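Local structure of 3-dehydroquinate dehydratase (Geobacillus kaustophilus, 2YR1) at residues Arg216-Val230 with Gly238-Leu252. The protein probably catalyses the cis-dehydration of 3-dehydroquinate to 3-dehydroshikimate, the third step of the chorismate pathway, through a Schiff base with its substrate. Residues are numbered along the deposited sequence; the frame is centred on the assembly and turned at random.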
# COMPACT_ATOMS: atom_id res chain seq x y z
N ARG A 216 3.49 6.08 3.05
CA ARG A 216 4.27 6.10 4.28
C ARG A 216 4.32 4.70 4.90
O ARG A 216 5.20 4.39 5.69
CB ARG A 216 3.64 7.09 5.29
CG ARG A 216 3.53 8.51 4.76
CD ARG A 216 3.01 9.47 5.84
NE ARG A 216 2.97 10.87 5.41
CZ ARG A 216 4.03 11.66 5.28
NH1 ARG A 216 5.24 11.20 5.55
NH2 ARG A 216 3.89 12.92 4.91
N LEU A 217 3.37 3.85 4.53
CA LEU A 217 3.31 2.51 5.09
C LEU A 217 3.86 1.44 4.15
O LEU A 217 4.26 0.37 4.61
CB LEU A 217 1.86 2.16 5.44
CG LEU A 217 1.06 3.06 6.40
CD1 LEU A 217 -0.40 2.66 6.39
CD2 LEU A 217 1.63 2.96 7.82
N ALA A 218 3.88 1.73 2.85
CA ALA A 218 4.33 0.74 1.87
C ALA A 218 5.39 1.22 0.89
O ALA A 218 5.79 0.48 0.01
CB ALA A 218 3.12 0.22 1.09
N GLY A 219 5.84 2.46 1.03
CA GLY A 219 6.84 2.95 0.11
C GLY A 219 8.12 2.13 0.14
O GLY A 219 8.81 2.02 -0.88
N TRP A 220 8.44 1.54 1.29
CA TRP A 220 9.65 0.73 1.42
C TRP A 220 9.66 -0.45 0.46
O TRP A 220 10.73 -0.99 0.17
CB TRP A 220 9.82 0.24 2.86
CG TRP A 220 8.71 -0.63 3.36
CD1 TRP A 220 7.49 -0.22 3.83
CD2 TRP A 220 8.69 -2.06 3.39
NE1 TRP A 220 6.72 -1.30 4.14
CE2 TRP A 220 7.43 -2.45 3.88
CE3 TRP A 220 9.62 -3.05 3.05
CZ2 TRP A 220 7.06 -3.79 4.04
CZ3 TRP A 220 9.26 -4.39 3.21
CH2 TRP A 220 7.99 -4.74 3.71
N LEU A 221 8.49 -0.85 -0.03
CA LEU A 221 8.40 -1.98 -0.97
C LEU A 221 8.88 -1.56 -2.38
O LEU A 221 9.14 -2.40 -3.25
CB LEU A 221 6.93 -2.46 -1.07
CG LEU A 221 6.38 -3.20 0.16
CD1 LEU A 221 4.85 -3.26 0.10
CD2 LEU A 221 6.95 -4.61 0.24
N PHE A 222 8.99 -0.26 -2.58
CA PHE A 222 9.38 0.30 -3.87
C PHE A 222 10.68 1.08 -3.79
O PHE A 222 11.08 1.73 -4.75
CB PHE A 222 8.26 1.20 -4.41
CG PHE A 222 6.96 0.47 -4.55
CD1 PHE A 222 6.76 -0.42 -5.61
CD2 PHE A 222 5.98 0.57 -3.57
CE1 PHE A 222 5.60 -1.19 -5.69
CE2 PHE A 222 4.82 -0.19 -3.62
CZ PHE A 222 4.62 -1.09 -4.68
N GLY A 223 11.35 0.99 -2.64
CA GLY A 223 12.63 1.65 -2.49
C GLY A 223 12.75 2.81 -1.52
O GLY A 223 13.83 3.41 -1.42
N SER A 224 11.68 3.15 -0.80
CA SER A 224 11.80 4.26 0.13
C SER A 224 12.30 3.69 1.45
O SER A 224 11.61 2.91 2.12
CB SER A 224 10.46 4.98 0.33
OG SER A 224 10.65 6.21 1.02
N ALA A 225 13.51 4.11 1.82
CA ALA A 225 14.17 3.62 3.03
C ALA A 225 13.76 4.20 4.35
O ALA A 225 14.03 3.60 5.41
CB ALA A 225 15.67 3.77 2.87
N VAL A 226 13.11 5.36 4.32
CA VAL A 226 12.71 6.03 5.54
C VAL A 226 11.27 6.51 5.43
O VAL A 226 10.87 6.97 4.37
CB VAL A 226 13.56 7.27 5.80
CG1 VAL A 226 13.12 7.92 7.10
CG2 VAL A 226 15.02 6.91 5.81
N THR A 227 10.50 6.40 6.51
CA THR A 227 9.12 6.90 6.50
C THR A 227 9.00 7.82 7.73
O THR A 227 9.53 7.50 8.80
CB THR A 227 8.05 5.77 6.57
OG1 THR A 227 6.74 6.34 6.49
CG2 THR A 227 8.16 5.01 7.90
N PHE A 228 8.33 8.96 7.56
CA PHE A 228 8.16 9.91 8.65
C PHE A 228 6.82 9.71 9.37
O PHE A 228 5.76 9.74 8.73
CB PHE A 228 8.27 11.35 8.14
CG PHE A 228 9.67 11.75 7.70
CD1 PHE A 228 10.06 13.08 7.78
CD2 PHE A 228 10.57 10.82 7.20
CE1 PHE A 228 11.34 13.48 7.37
CE2 PHE A 228 11.86 11.20 6.79
CZ PHE A 228 12.24 12.53 6.88
N ALA A 229 6.88 9.52 10.69
CA ALA A 229 5.67 9.31 11.49
C ALA A 229 5.59 10.31 12.64
O ALA A 229 6.58 11.01 12.94
CB ALA A 229 5.67 7.91 12.05
N VAL A 230 4.44 10.39 13.29
CA VAL A 230 4.29 11.33 14.40
C VAL A 230 4.73 10.70 15.71
O VAL A 230 4.23 9.64 16.10
CB VAL A 230 2.84 11.81 14.56
CG1 VAL A 230 2.72 12.72 15.81
CG2 VAL A 230 2.39 12.55 13.31
N GLY A 238 -0.30 14.42 6.55
CA GLY A 238 -0.39 12.99 6.34
C GLY A 238 0.47 12.07 7.19
O GLY A 238 0.41 10.86 7.01
N GLN A 239 1.26 12.61 8.11
CA GLN A 239 2.09 11.76 8.95
C GLN A 239 1.17 11.01 9.93
O GLN A 239 0.27 11.60 10.53
CB GLN A 239 3.15 12.59 9.70
CG GLN A 239 4.12 13.36 8.78
CD GLN A 239 5.21 14.10 9.55
OE1 GLN A 239 5.05 14.43 10.73
NE2 GLN A 239 6.33 14.38 8.87
N ILE A 240 1.43 9.72 10.08
CA ILE A 240 0.66 8.80 10.93
C ILE A 240 1.38 8.51 12.24
O ILE A 240 2.61 8.50 12.28
CB ILE A 240 0.45 7.45 10.19
CG1 ILE A 240 -0.42 7.67 8.97
CG2 ILE A 240 -0.15 6.40 11.10
CD1 ILE A 240 0.25 8.43 7.90
N PRO A 241 0.63 8.29 13.33
CA PRO A 241 1.23 7.99 14.62
C PRO A 241 2.15 6.77 14.54
O PRO A 241 1.79 5.71 13.99
CB PRO A 241 0.02 7.75 15.52
CG PRO A 241 -0.96 8.75 14.98
CD PRO A 241 -0.82 8.56 13.48
N ILE A 242 3.34 6.93 15.08
CA ILE A 242 4.34 5.89 15.05
C ILE A 242 3.85 4.48 15.42
O ILE A 242 4.29 3.49 14.81
CB ILE A 242 5.51 6.30 15.94
CG1 ILE A 242 6.64 5.27 15.81
CG2 ILE A 242 5.03 6.44 17.37
CD1 ILE A 242 7.94 5.76 16.41
N ASP A 243 2.94 4.39 16.39
CA ASP A 243 2.41 3.09 16.81
C ASP A 243 1.61 2.41 15.70
O ASP A 243 1.68 1.19 15.52
CB ASP A 243 1.53 3.26 18.06
CG ASP A 243 2.35 3.54 19.31
OD1 ASP A 243 3.48 3.00 19.42
OD2 ASP A 243 1.86 4.29 20.19
N ASP A 244 0.83 3.19 14.96
CA ASP A 244 0.04 2.63 13.87
C ASP A 244 0.94 2.26 12.69
O ASP A 244 0.69 1.28 12.00
CB ASP A 244 -1.07 3.60 13.46
CG ASP A 244 -2.09 3.83 14.59
OD1 ASP A 244 -2.56 2.85 15.18
OD2 ASP A 244 -2.43 5.00 14.89
N VAL A 245 2.00 3.03 12.48
CA VAL A 245 2.93 2.71 11.40
C VAL A 245 3.58 1.35 11.67
O VAL A 245 3.66 0.50 10.78
CB VAL A 245 4.02 3.80 11.27
CG1 VAL A 245 5.06 3.38 10.27
CG2 VAL A 245 3.38 5.10 10.80
N ARG A 246 4.04 1.15 12.92
CA ARG A 246 4.66 -0.11 13.34
C ARG A 246 3.71 -1.29 13.15
O ARG A 246 4.11 -2.35 12.68
CB ARG A 246 5.06 -0.04 14.83
CG ARG A 246 6.14 0.97 15.19
CD ARG A 246 6.33 1.02 16.71
NE ARG A 246 7.38 1.94 17.15
CZ ARG A 246 8.64 1.86 16.74
NH1 ARG A 246 9.00 0.91 15.88
NH2 ARG A 246 9.54 2.72 17.21
N THR A 247 2.46 -1.10 13.54
CA THR A 247 1.45 -2.15 13.40
C THR A 247 1.39 -2.66 11.96
O THR A 247 1.51 -3.86 11.69
CB THR A 247 0.04 -1.62 13.79
OG1 THR A 247 0.03 -1.27 15.17
CG2 THR A 247 -1.04 -2.65 13.51
N VAL A 248 1.21 -1.72 11.03
CA VAL A 248 1.11 -2.07 9.60
C VAL A 248 2.40 -2.65 9.04
O VAL A 248 2.38 -3.64 8.28
CB VAL A 248 0.67 -0.83 8.78
CG1 VAL A 248 0.65 -1.13 7.31
CG2 VAL A 248 -0.73 -0.38 9.25
N LEU A 249 3.52 -2.04 9.39
CA LEU A 249 4.79 -2.53 8.88
C LEU A 249 5.02 -3.97 9.24
O LEU A 249 5.50 -4.74 8.42
CB LEU A 249 5.96 -1.70 9.41
CG LEU A 249 6.07 -0.26 8.90
CD1 LEU A 249 7.32 0.39 9.50
CD2 LEU A 249 6.14 -0.27 7.37
N SER A 250 4.71 -4.33 10.48
CA SER A 250 4.92 -5.69 10.95
C SER A 250 4.06 -6.68 10.15
O SER A 250 4.55 -7.72 9.72
CB SER A 250 4.62 -5.79 12.44
OG SER A 250 5.52 -4.97 13.17
N ILE A 251 2.81 -6.33 9.94
CA ILE A 251 1.91 -7.19 9.18
C ILE A 251 2.39 -7.24 7.73
O ILE A 251 2.59 -8.31 7.17
CB ILE A 251 0.48 -6.64 9.24
CG1 ILE A 251 -0.02 -6.76 10.68
CG2 ILE A 251 -0.41 -7.39 8.24
CD1 ILE A 251 -1.29 -6.02 10.95
N LEU A 252 2.61 -6.08 7.14
CA LEU A 252 3.06 -6.02 5.76
C LEU A 252 4.36 -6.81 5.60
O LEU A 252 4.53 -7.51 4.61
CB LEU A 252 3.27 -4.56 5.35
CG LEU A 252 3.33 -4.23 3.86
CD1 LEU A 252 2.11 -4.82 3.13
CD2 LEU A 252 3.38 -2.70 3.71
O HOH W 1 6.91 14.04 5.49
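Gln239 lays CG over the centre of one face of the Arg216 guanidinium, 3.8 Å above the plane, with its amide perpendicular to that plane. A water bridges the two residues, accepting from Arg216 NH2 and, weakly, from Gln239 NE2; Pro237 O also takes Arg216 NH2, and Ser235 N donates to Gln239 OE1. With CG set beside the backbone N (chi1 -57°) and an extended chain beyond it, Arg216 spans from its helix to this loop; an alanine here would probably leave Gln239 without the flat group beneath its CG and the water without its arginine donor. Ile240 O accepts from Val230 N at 2.8 Å, and Ile242 N returns a bond to Val230 O at 3.0 Å, a single bridge around Pro241, the N-cap residue. Ala229 CB fits against Val245 CG2 at 3.8 Å in the first turn of helix 242-256. Farther along, Val248 CG1 meets Leu217 CB at 4.0 Å, the side chains crossing near a right angle. Leu249 CD2 (3.4 Å) and Leu252 CD2 meet Trp220 NE1 obliquely, their side chains sliding past the indole in the opposite direction; NE1 itself bonds weakly to Leu217 O, while Leu252 meets Leu221 tip to tip. The contact thus joins the last strand of the TIM barrel, 226-228, to the helix that follows it and to the preceding helix: the helices meet through apolar side chains, while at the polar end Pro237 O and Ser235 N hold the ends of Arg216 and Gln239, which share a water, consistent with their predicted role in binding 3-dehydroquinate.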